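2L protein (Yaba-like disease virus, PDB 3IT8) probably binds tumour necrosis factor, acting as a secreted poxvirus decoy built on an MHC class I-like fold. Local coordinates at residues D[1-9]-D[19-27]; D[49-59]-D[166-177]. One frame throughout, in Å; residues are numbered along the deposited sequence.

Contact 1: D[1-9]-D[19-27]; sequences ITLKYNYTV and GVFYDHYND. With NAG (2-acetamido-2-deoxy-beta-D-glucopyranose), chain M.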
loop_
_atom_site.group_PDB
_atom_site.type_symbol
_atom_site.label_atom_id
_atom_site.label_comp_id
_atom_site.label_asym_id
_atom_site.label_seq_id
_atom_site.Cartn_x
_atom_site.Cartn_y
_atom_site.Cartn_z
ATOM N N ILE D 1 -12.842 -14.390 28.022
ATOM C CA ILE D 1 -14.125 -13.698 28.315
ATOM C C ILE D 1 -15.265 -14.208 27.447
ATOM O O ILE D 1 -15.055 -14.764 26.363
ATOM C CB ILE D 1 -14.009 -12.181 28.127
ATOM C CG1 ILE D 1 -13.479 -11.866 26.731
ATOM C CG2 ILE D 1 -13.111 -11.602 29.194
ATOM C CD1 ILE D 1 -13.355 -10.372 26.455
ATOM N N THR D 2 -16.481 -13.992 27.936
ATOM C CA THR D 2 -17.676 -14.468 27.270
ATOM C C THR D 2 -18.859 -13.524 27.331
ATOM O O THR D 2 -19.064 -12.835 28.329
ATOM C CB THR D 2 -18.082 -15.821 27.887
ATOM O OG1 THR D 2 -17.686 -16.866 27.001
ATOM C CG2 THR D 2 -19.590 -15.895 28.169
ATOM N N LEU D 3 -19.626 -13.485 26.246
ATOM C CA LEU D 3 -20.853 -12.691 26.203
ATOM C C LEU D 3 -21.977 -13.602 25.660
ATOM O O LEU D 3 -21.918 -14.062 24.520
ATOM C CB LEU D 3 -20.688 -11.452 25.325
ATOM C CG LEU D 3 -21.912 -10.510 25.353
ATOM C CD1 LEU D 3 -22.261 -10.112 26.777
ATOM C CD2 LEU D 3 -21.619 -9.258 24.550
ATOM N N LYS D 4 -22.985 -13.882 26.481
ATOM C CA LYS D 4 -24.072 -14.757 26.051
ATOM C C LYS D 4 -25.465 -14.148 26.195
ATOM O O LYS D 4 -25.788 -13.585 27.236
ATOM C CB LYS D 4 -24.016 -16.076 26.833
ATOM C CG LYS D 4 -25.050 -17.082 26.384
ATOM C CD LYS D 4 -24.975 -18.399 27.145
ATOM C CE LYS D 4 -25.477 -18.281 28.572
ATOM N NZ LYS D 4 -25.545 -19.615 29.256
ATOM N N TYR D 5 -26.274 -14.258 25.143
ATOM C CA TYR D 5 -27.657 -13.775 25.129
ATOM C C TYR D 5 -28.583 -14.995 25.036
ATOM O O TYR D 5 -28.401 -15.860 24.173
ATOM C CB TYR D 5 -27.891 -12.865 23.929
ATOM C CG TYR D 5 -27.315 -11.474 24.072
ATOM C CD1 TYR D 5 -26.513 -11.132 25.161
ATOM C CD2 TYR D 5 -27.556 -10.494 23.109
ATOM C CE1 TYR D 5 -25.960 -9.848 25.289
ATOM C CE2 TYR D 5 -27.005 -9.210 23.222
ATOM C CZ TYR D 5 -26.209 -8.898 24.311
ATOM O OH TYR D 5 -25.653 -7.647 24.413
ATOM N N ASN D 6 -29.570 -15.074 25.916
ATOM C CA ASN D 6 -30.490 -16.211 25.943
ATOM C C ASN D 6 -31.927 -15.710 25.951
ATOM O O ASN D 6 -32.348 -15.051 26.894
ATOM C CB ASN D 6 -30.206 -17.063 27.204
ATOM C CG ASN D 6 -31.094 -18.302 27.327
ATOM O OD1 ASN D 6 -31.997 -18.537 26.517
ATOM N ND2 ASN D 6 -30.819 -19.086 28.373
ATOM N N TYR D 7 -32.664 -15.990 24.887
ATOM C CA TYR D 7 -34.065 -15.608 24.817
ATOM C C TYR D 7 -34.864 -16.902 24.928
ATOM O O TYR D 7 -34.596 -17.855 24.192
ATOM C CB TYR D 7 -34.415 -14.958 23.479
ATOM C CG TYR D 7 -33.725 -13.657 23.183
ATOM C CD1 TYR D 7 -32.442 -13.638 22.647
ATOM C CD2 TYR D 7 -34.382 -12.443 23.363
ATOM C CE1 TYR D 7 -31.831 -12.440 22.284
ATOM C CE2 TYR D 7 -33.782 -11.244 23.010
ATOM C CZ TYR D 7 -32.501 -11.250 22.462
ATOM O OH TYR D 7 -31.895 -10.077 22.058
ATOM N N THR D 8 -35.851 -16.944 25.819
ATOM C CA THR D 8 -36.636 -18.157 25.953
ATOM C C THR D 8 -38.134 -17.971 26.169
ATOM O O THR D 8 -38.544 -17.260 27.086
ATOM C CB THR D 8 -36.102 -19.008 27.111
ATOM O OG1 THR D 8 -34.689 -19.195 26.956
ATOM C CG2 THR D 8 -36.789 -20.366 27.130
ATOM N N VAL D 9 -38.953 -18.592 25.321
ATOM C CA VAL D 9 -40.396 -18.547 25.531
ATOM C C VAL D 9 -40.808 -19.984 25.924
ATOM O O VAL D 9 -40.316 -20.971 25.358
ATOM C CB VAL D 9 -41.172 -18.078 24.284
ATOM C CG1 VAL D 9 -40.566 -16.807 23.766
ATOM C CG2 VAL D 9 -41.170 -19.143 23.234
ATOM N N GLY D 19 -41.931 -15.489 28.683
ATOM C CA GLY D 19 -40.733 -15.101 27.972
ATOM C C GLY D 19 -39.701 -14.478 28.893
ATOM O O GLY D 19 -40.010 -13.662 29.751
ATOM N N VAL D 20 -38.455 -14.884 28.726
ATOM C CA VAL D 20 -37.367 -14.333 29.514
ATOM C C VAL D 20 -36.168 -14.140 28.633
ATOM O O VAL D 20 -36.010 -14.789 27.590
ATOM C CB VAL D 20 -36.904 -15.249 30.658
ATOM C CG1 VAL D 20 -37.788 -15.059 31.858
ATOM C CG2 VAL D 20 -36.907 -16.694 30.197
ATOM N N PHE D 21 -35.313 -13.240 29.081
ATOM C CA PHE D 21 -34.085 -12.939 28.388
ATOM C C PHE D 21 -32.985 -12.741 29.417
ATOM O O PHE D 21 -33.186 -12.090 30.437
ATOM C CB PHE D 21 -34.222 -11.669 27.574
ATOM C CG PHE D 21 -32.915 -11.160 27.086
ATOM C CD1 PHE D 21 -32.285 -11.763 26.002
ATOM C CD2 PHE D 21 -32.263 -10.125 27.762
ATOM C CE1 PHE D 21 -31.023 -11.349 25.598
ATOM C CE2 PHE D 21 -31.006 -9.702 27.369
ATOM C CZ PHE D 21 -30.379 -10.315 26.285
ATOM N N TYR D 22 -31.818 -13.310 29.147
ATOM C CA TYR D 22 -30.689 -13.159 30.050
ATOM C C TYR D 22 -29.473 -12.701 29.278
ATOM O O TYR D 22 -29.197 -13.190 28.188
ATOM C CB TYR D 22 -30.347 -14.477 30.760
ATOM C CG TYR D 22 -31.391 -14.966 31.736
ATOM C CD1 TYR D 22 -32.229 -16.033 31.409
ATOM C CD2 TYR D 22 -31.550 -14.357 32.983
ATOM C CE1 TYR D 22 -33.198 -16.486 32.300
ATOM C CE2 TYR D 22 -32.521 -14.800 33.881
ATOM C CZ TYR D 22 -33.338 -15.867 33.534
ATOM O OH TYR D 22 -34.279 -16.340 34.425
ATOM N N ASP D 23 -28.758 -11.744 29.855
ATOM C CA ASP D 23 -27.526 -11.210 29.286
ATOM C C ASP D 23 -26.425 -11.578 30.292
ATOM O O ASP D 23 -26.415 -11.087 31.422
ATOM C CB ASP D 23 -27.623 -9.695 29.163
ATOM C CG ASP D 23 -26.418 -9.089 28.476
ATOM O OD1 ASP D 23 -25.312 -9.641 28.611
ATOM O OD2 ASP D 23 -26.563 -8.043 27.812
ATOM N N HIS D 24 -25.506 -12.448 29.894
ATOM C CA HIS D 24 -24.422 -12.865 30.786
ATOM C C HIS D 24 -23.032 -12.541 30.254
ATOM O O HIS D 24 -22.678 -12.917 29.127
ATOM C CB HIS D 24 -24.481 -14.369 31.037
ATOM C CG HIS D 24 -25.574 -14.792 31.959
ATOM N ND1 HIS D 24 -25.523 -14.579 33.317
ATOM C CD2 HIS D 24 -26.729 -15.457 31.725
ATOM C CE1 HIS D 24 -26.596 -15.096 33.884
ATOM N NE2 HIS D 24 -27.345 -15.636 32.939
ATOM N N TYR D 25 -22.249 -11.829 31.058
ATOM C CA TYR D 25 -20.856 -11.521 30.712
ATOM C C TYR D 25 -20.080 -12.495 31.604
ATOM O O TYR D 25 -20.103 -12.359 32.827
ATOM C CB TYR D 25 -20.496 -10.097 31.084
ATOM C CG TYR D 25 -19.054 -9.818 30.813
ATOM C CD1 TYR D 25 -18.571 -9.763 29.505
ATOM C CD2 TYR D 25 -18.146 -9.674 31.856
ATOM C CE1 TYR D 25 -17.216 -9.577 29.243
ATOM C CE2 TYR D 25 -16.786 -9.487 31.605
ATOM C CZ TYR D 25 -16.332 -9.442 30.296
ATOM O OH TYR D 25 -14.992 -9.266 30.045
ATOM N N ASN D 26 -19.401 -13.476 31.009
ATOM C CA ASN D 26 -18.709 -14.497 31.803
ATOM C C ASN D 26 -19.853 -15.135 32.572
ATOM O O ASN D 26 -20.896 -15.409 31.987
ATOM C CB ASN D 26 -17.702 -13.890 32.782
ATOM C CG ASN D 26 -16.446 -13.412 32.097
ATOM O OD1 ASN D 26 -16.216 -13.703 30.926
ATOM N ND2 ASN D 26 -15.614 -12.683 32.829
ATOM N N ASP D 27 -19.680 -15.358 33.868
ATOM C CA ASP D 27 -20.763 -15.940 34.655
ATOM C C ASP D 27 -21.559 -14.860 35.386
ATOM O O ASP D 27 -22.329 -15.168 36.286
ATOM C CB ASP D 27 -20.228 -16.976 35.659
ATOM C CG ASP D 27 -19.148 -16.417 36.581
ATOM O OD1 ASP D 27 -18.824 -15.203 36.494
ATOM O OD2 ASP D 27 -18.619 -17.205 37.405
HETATM C C1 NAG M . -31.698 -20.172 28.778
HETATM C C2 NAG M . -30.856 -21.368 29.228
HETATM C C3 NAG M . -31.785 -22.520 29.670
HETATM C C4 NAG M . -32.720 -22.032 30.787
HETATM C C5 NAG M . -33.492 -20.819 30.240
HETATM C C6 NAG M . -34.465 -20.222 31.240
HETATM C C7 NAG M . -28.709 -21.455 28.129
HETATM C C8 NAG M . -27.796 -22.238 27.208
HETATM N N2 NAG M . -29.998 -21.788 28.136
HETATM O O3 NAG M . -31.022 -23.628 30.126
HETATM O O4 NAG M . -33.613 -23.078 31.207
HETATM O O5 NAG M . -32.563 -19.771 29.847
HETATM O O6 NAG M . -33.797 -19.416 32.200
HETATM O O7 NAG M . -28.244 -20.557 28.824
#
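The ring of Phe21 is swung against Tyr7 and Tyr5 by a first torsion of 167°, which sets CG opposite the backbone N, while in Tyr7 a chi1 of -64° sets CG anti to the carbonyl carbon and turns a ring face to Phe21. Phe21 CD1 lies over the centre of that Tyr7 face, 3.4 Å from Tyr7 CE2, and the two side chains run alongside each other in the same direction. Toward Tyr5 the same ring presents its edge: this is a T-shaped pair with centroids 5.5 Å apart and planes at 77°, Phe21 CZ standing over one face of Tyr5. Next along this face, Asp23 lies beside Tyr5, with OD2 3.2 Å from Tyr5 CE1. Asp23 OD2 is hydrogen-bonded by the hydroxyls of both Tyr64 and Tyr170.

These strands, 2-10 and 18-25, form an antiparallel hairpin at the middle of the eight-stranded floor of an MHC-like platform, and the aromatic cluster faces its helices 61-82 and 148-174. Backbone hydrogen bonds join Lys4 with His24, Asn6 with Tyr22 and Thr8 with Val20, each in both directions; His24 N to Lys4 O measures 2.9 Å. At the hairpin's open end Asn26 bends back: its OD1 takes the Thr2 N-H at 3.0 Å, nearly along the C=O axis, and its own N donates to Thr2 O.

The face bearing Lys4, Asn6 and Tyr22 carries an N-linked glycan. Asn6 ND2 is bonded to C1 of the sugar (1.5 Å), and Lys4 reaches the acetamide O7 with NZ at 2.9 Å.

Contact 2: D[49-59]-D[166-177]; sequences DWFNISRSPHT and AILDYQKMAKGK. With NAG (2-acetamido-2-deoxy-beta-D-glucopyranose), chain N.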
loop_
_atom_site.group_PDB
_atom_site.type_symbol
_atom_site.label_atom_id
_atom_site.label_comp_id
_atom_site.label_asym_id
_atom_site.label_seq_id
_atom_site.Cartn_x
_atom_site.Cartn_y
_atom_site.Cartn_z
ATOM N N ASP D 49 -25.234 -3.359 38.440
ATOM C CA ASP D 49 -24.853 -2.002 38.823
ATOM C C ASP D 49 -23.652 -1.455 38.043
ATOM O O ASP D 49 -23.556 -0.254 37.815
ATOM C CB ASP D 49 -24.552 -1.963 40.324
ATOM C CG ASP D 49 -23.582 -3.053 40.751
ATOM O OD1 ASP D 49 -23.952 -4.248 40.673
ATOM O OD2 ASP D 49 -22.447 -2.720 41.158
ATOM N N TRP D 50 -22.741 -2.333 37.627
ATOM C CA TRP D 50 -21.551 -1.896 36.907
ATOM C C TRP D 50 -21.712 -1.669 35.413
ATOM O O TRP D 50 -20.815 -1.126 34.764
ATOM C CB TRP D 50 -20.407 -2.883 37.115
ATOM C CG TRP D 50 -20.719 -4.310 36.784
ATOM C CD1 TRP D 50 -21.161 -5.279 37.647
ATOM C CD2 TRP D 50 -20.574 -4.949 35.511
ATOM N NE1 TRP D 50 -21.291 -6.485 36.992
ATOM C CE2 TRP D 50 -20.943 -6.309 35.679
ATOM C CE3 TRP D 50 -20.167 -4.509 34.245
ATOM C CZ2 TRP D 50 -20.916 -7.224 34.626
ATOM C CZ3 TRP D 50 -20.140 -5.422 33.200
ATOM C CH2 TRP D 50 -20.513 -6.763 33.397
ATOM N N PHE D 51 -22.854 -2.063 34.868
ATOM C CA PHE D 51 -23.079 -1.927 33.442
ATOM C C PHE D 51 -23.905 -0.707 33.049
ATOM O O PHE D 51 -25.108 -0.666 33.279
ATOM C CB PHE D 51 -23.755 -3.198 32.923
ATOM C CG PHE D 51 -23.861 -3.263 31.427
ATOM C CD1 PHE D 51 -22.724 -3.437 30.641
ATOM C CD2 PHE D 51 -25.100 -3.164 30.797
ATOM C CE1 PHE D 51 -22.820 -3.513 29.248
ATOM C CE2 PHE D 51 -25.206 -3.238 29.403
ATOM C CZ PHE D 51 -24.063 -3.412 28.628
ATOM N N ASN D 52 -23.259 0.295 32.467
ATOM C CA ASN D 52 -23.969 1.490 32.004
ATOM C C ASN D 52 -24.260 1.199 30.527
ATOM O O ASN D 52 -23.384 1.331 29.669
ATOM C CB ASN D 52 -23.093 2.751 32.150
ATOM C CG ASN D 52 -23.690 3.971 31.446
ATOM O OD1 ASN D 52 -23.806 3.978 30.230
ATOM N ND2 ASN D 52 -24.099 4.988 32.204
ATOM N N ILE D 53 -25.486 0.787 30.231
ATOM C CA ILE D 53 -25.848 0.435 28.863
ATOM C C ILE D 53 -25.597 1.531 27.831
ATOM O O ILE D 53 -25.544 1.263 26.633
ATOM C CB ILE D 53 -27.322 -0.013 28.776
ATOM C CG1 ILE D 53 -27.517 -0.918 27.558
ATOM C CG2 ILE D 53 -28.226 1.200 28.661
ATOM C CD1 ILE D 53 -28.738 -1.805 27.650
ATOM N N SER D 54 -25.445 2.766 28.292
ATOM C CA SER D 54 -25.186 3.881 27.384
ATOM C C SER D 54 -23.752 3.848 26.896
ATOM O O SER D 54 -23.426 4.444 25.889
ATOM C CB SER D 54 -25.438 5.215 28.083
ATOM O OG SER D 54 -26.802 5.349 28.428
ATOM N N ARG D 55 -22.887 3.160 27.625
ATOM C CA ARG D 55 -21.498 3.069 27.237
ATOM C C ARG D 55 -21.252 1.826 26.390
ATOM O O ARG D 55 -20.101 1.487 26.103
ATOM C CB ARG D 55 -20.599 3.049 28.475
ATOM C CG ARG D 55 -20.433 4.413 29.127
ATOM C CD ARG D 55 -19.073 4.547 29.802
ATOM N NE ARG D 55 -18.996 3.828 31.070
ATOM C CZ ARG D 55 -17.864 3.382 31.608
ATOM N NH1 ARG D 55 -16.711 3.574 30.980
ATOM N NH2 ARG D 55 -17.880 2.748 32.778
ATOM N N SER D 56 -22.329 1.147 25.987
ATOM C CA SER D 56 -22.206 -0.062 25.168
ATOM C C SER D 56 -23.058 0.048 23.912
ATOM O O SER D 56 -24.066 -0.634 23.755
ATOM C CB SER D 56 -22.610 -1.305 25.959
ATOM O OG SER D 56 -22.364 -2.468 25.189
ATOM N N PRO D 57 -22.644 0.914 22.995
ATOM C CA PRO D 57 -23.283 1.206 21.710
ATOM C C PRO D 57 -23.702 -0.013 20.902
ATOM O O PRO D 57 -24.623 0.066 20.101
ATOM C CB PRO D 57 -22.214 2.001 20.964
ATOM C CG PRO D 57 -21.508 2.697 22.056
ATOM C CD PRO D 57 -21.360 1.625 23.103
ATOM N N HIS D 58 -23.025 -1.135 21.107
ATOM C CA HIS D 58 -23.318 -2.327 20.337
ATOM C C HIS D 58 -24.206 -3.344 21.010
ATOM O O HIS D 58 -24.392 -4.443 20.496
ATOM C CB HIS D 58 -22.007 -2.944 19.868
ATOM C CG HIS D 58 -21.243 -2.052 18.942
ATOM N ND1 HIS D 58 -21.672 -1.770 17.661
ATOM C CD2 HIS D 58 -20.117 -1.322 19.130
ATOM C CE1 HIS D 58 -20.844 -0.906 17.102
ATOM N NE2 HIS D 58 -19.892 -0.616 17.972
ATOM N N THR D 59 -24.750 -2.983 22.168
ATOM C CA THR D 59 -25.682 -3.861 22.852
ATOM C C THR D 59 -26.990 -3.432 22.203
ATOM O O THR D 59 -27.297 -2.248 22.174
ATOM C CB THR D 59 -25.739 -3.577 24.353
ATOM O OG1 THR D 59 -24.457 -3.839 24.936
ATOM C CG2 THR D 59 -26.769 -4.471 25.016
ATOM N N ALA D 166 -19.343 -5.431 20.990
ATOM C CA ALA D 166 -19.963 -5.176 22.275
ATOM C C ALA D 166 -19.195 -5.795 23.439
ATOM O O ALA D 166 -18.950 -5.127 24.445
ATOM C CB ALA D 166 -21.392 -5.689 22.255
ATOM N N ILE D 167 -18.807 -7.062 23.302
ATOM C CA ILE D 167 -18.100 -7.746 24.378
ATOM C C ILE D 167 -16.968 -6.916 24.955
ATOM O O ILE D 167 -16.674 -7.005 26.141
ATOM C CB ILE D 167 -17.541 -9.122 23.930
ATOM C CG1 ILE D 167 -17.099 -9.920 25.154
ATOM C CG2 ILE D 167 -16.343 -8.937 23.021
ATOM C CD1 ILE D 167 -16.734 -11.343 24.843
ATOM N N LEU D 168 -16.344 -6.092 24.119
ATOM C CA LEU D 168 -15.242 -5.250 24.573
ATOM C C LEU D 168 -15.709 -4.121 25.495
ATOM O O LEU D 168 -14.974 -3.695 26.387
ATOM C CB LEU D 168 -14.471 -4.687 23.372
ATOM C CG LEU D 168 -13.751 -5.730 22.493
ATOM C CD1 LEU D 168 -13.019 -5.036 21.378
ATOM C CD2 LEU D 168 -12.775 -6.559 23.321
ATOM N N ASP D 169 -16.930 -3.636 25.292
ATOM C CA ASP D 169 -17.459 -2.589 26.156
ATOM C C ASP D 169 -17.795 -3.182 27.528
ATOM O O ASP D 169 -17.592 -2.537 28.561
ATOM C CB ASP D 169 -18.709 -1.954 25.546
ATOM C CG ASP D 169 -18.398 -1.102 24.326
ATOM O OD1 ASP D 169 -17.410 -0.334 24.380
ATOM O OD2 ASP D 169 -19.151 -1.190 23.324
ATOM N N TYR D 170 -18.309 -4.410 27.537
ATOM C CA TYR D 170 -18.645 -5.061 28.792
ATOM C C TYR D 170 -17.371 -5.214 29.605
ATOM O O TYR D 170 -17.329 -4.879 30.798
ATOM C CB TYR D 170 -19.255 -6.445 28.555
ATOM C CG TYR D 170 -20.701 -6.438 28.088
ATOM C CD1 TYR D 170 -21.041 -6.031 26.801
ATOM C CD2 TYR D 170 -21.729 -6.870 28.923
ATOM C CE1 TYR D 170 -22.362 -6.062 26.357
ATOM C CE2 TYR D 170 -23.051 -6.902 28.484
ATOM C CZ TYR D 170 -23.353 -6.500 27.199
ATOM O OH TYR D 170 -24.643 -6.558 26.737
ATOM N N GLN D 171 -16.330 -5.718 28.947
ATOM C CA GLN D 171 -15.055 -5.935 29.592
ATOM C C GLN D 171 -14.563 -4.676 30.285
ATOM O O GLN D 171 -14.138 -4.734 31.436
ATOM C CB GLN D 171 -14.031 -6.408 28.581
ATOM C CG GLN D 171 -12.685 -6.630 29.193
ATOM C CD GLN D 171 -11.713 -7.244 28.227
ATOM O OE1 GLN D 171 -11.526 -6.742 27.108
ATOM N NE2 GLN D 171 -11.077 -8.342 28.646
ATOM N N LYS D 172 -14.621 -3.539 29.593
ATOM C CA LYS D 172 -14.186 -2.267 30.176
ATOM C C LYS D 172 -14.925 -1.944 31.467
ATOM O O LYS D 172 -14.307 -1.637 32.485
ATOM C CB LYS D 172 -14.416 -1.106 29.214
ATOM C CG LYS D 172 -13.403 -0.981 28.123
ATOM C CD LYS D 172 -13.580 0.331 27.385
ATOM C CE LYS D 172 -12.537 0.480 26.267
ATOM N NZ LYS D 172 -12.534 1.830 25.625
ATOM N N MET D 173 -16.250 -2.004 31.423
ATOM C CA MET D 173 -17.047 -1.691 32.594
ATOM C C MET D 173 -17.014 -2.761 33.659
ATOM O O MET D 173 -17.423 -2.521 34.779
ATOM C CB MET D 173 -18.484 -1.421 32.180
ATOM C CG MET D 173 -18.606 -0.210 31.286
ATOM S SD MET D 173 -20.276 0.167 30.742
ATOM C CE MET D 173 -20.339 -0.668 29.219
ATOM N N ALA D 174 -16.522 -3.942 33.326
ATOM C CA ALA D 174 -16.485 -5.006 34.310
ATOM C C ALA D 174 -15.151 -5.069 35.040
ATOM O O ALA D 174 -15.088 -5.548 36.172
ATOM C CB ALA D 174 -16.777 -6.350 33.634
ATOM N N LYS D 175 -14.099 -4.569 34.396
ATOM C CA LYS D 175 -12.745 -4.606 34.939
ATOM C C LYS D 175 -12.627 -4.796 36.445
ATOM O O LYS D 175 -12.182 -5.847 36.917
ATOM C CB LYS D 175 -11.963 -3.362 34.529
ATOM C CG LYS D 175 -10.477 -3.530 34.766
ATOM C CD LYS D 175 -9.677 -2.355 34.252
ATOM C CE LYS D 175 -8.178 -2.591 34.438
ATOM N NZ LYS D 175 -7.350 -1.428 33.987
ATOM N N GLY D 176 -13.029 -3.796 37.214
ATOM C CA GLY D 176 -12.911 -3.940 38.650
ATOM C C GLY D 176 -14.036 -4.627 39.407
ATOM O O GLY D 176 -13.800 -5.157 40.487
ATOM N N LYS D 177 -15.246 -4.654 38.858
ATOM C CA LYS D 177 -16.359 -5.245 39.585
ATOM C C LYS D 177 -16.680 -6.738 39.501
ATOM O O LYS D 177 -17.777 -7.141 39.896
ATOM C CB LYS D 177 -17.626 -4.439 39.299
ATOM C CG LYS D 177 -17.555 -3.007 39.805
ATOM C CD LYS D 177 -18.942 -2.413 39.914
ATOM C CE LYS D 177 -18.919 -1.017 40.506
ATOM N NZ LYS D 177 -20.312 -0.491 40.650
HETATM C C1 NAG N . -23.311 6.203 32.380
HETATM C C2 NAG N . -23.630 7.240 31.245
HETATM C C3 NAG N . -23.349 8.722 31.622
HETATM C C4 NAG N . -23.738 9.038 33.057
HETATM C C5 NAG N . -23.033 8.020 33.924
HETATM C C6 NAG N . -23.118 8.284 35.408
HETATM C C7 NAG N . -21.890 7.772 29.647
HETATM C C8 NAG N . -20.528 7.690 30.328
HETATM N N2 NAG N . -22.835 6.927 30.068
HETATM O O3 NAG N . -24.047 9.593 30.739
HETATM O O4 NAG N . -23.324 10.355 33.395
HETATM O O5 NAG N . -23.611 6.732 33.684
HETATM O O6 NAG N . -22.312 7.357 36.120
HETATM O O7 NAG N . -22.078 8.603 28.754
#
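Phe51 lies across one face of Tyr170 in an offset stack, ring centroids 4.4 Å apart and planes at 27°, with Phe51 CE1 above the centre of the tyrosine ring. The stack joins the last turns of helix 148-174 to the loop leading into helix 61-82, at one end of the MHC-like platform. Met173 fills in beside it: its CE is 3.8 Å from Phe51 CE1, and SD makes an oblique Met-aromatic contact with that ring and accepts a weak hydrogen bond from Asn52 N. Trp50 CG sits between its backbone N and carbonyl carbon (chi1 54°), placing the indole against the helix end, where Ala174 CB makes a CH-pi contact over the six-membered ring, 3.9 Å from its centroid; Phe51 CB lies over the opposite face.

Farther out, Arg55 slides past Met173 in the reverse direction and lays a guanidinium face on Met173 CG. Arg55 CG also touches the acetamide methyl, C8, of the glycan on Asn52. Ser56 OG and Thr59 OG1 are hydrogen-bonded, and His58 CB packs on Ala166 CB, while His58 ND1 bonds an aromatic side chain of another protein chain. At the solvent side the poorly ordered Lys177 forms a salt bridge, NZ meeting Asp49 OD2 at 3.1 Å on its anti side, 21° out of the carboxylate plane.

Overall arrangement
Contact 1 closes along the chain before contact 2 opens, and their centres lie 14 Å apart within one MHC-like N-terminal domain. Segments 1-9 and 19-27 supply adjacent strands of the sheet, whereas 49-59 and 166-177 belong to the layer above it. Tyr170 joins the layers: its OH is 2.7 Å from Asp23 OD2 and 2.8 Å from Tyr5 OH, both probable hydrogen bonds. Packing adds to this seam where Tyr25 OH meets Gln171 CB and Tyr5 OH meets Thr59 CG2. The end of helix 148-174 is thus tied to the floor, while other residues of contact 2 reach protein partners in the assembly, which none of contact 1 touches.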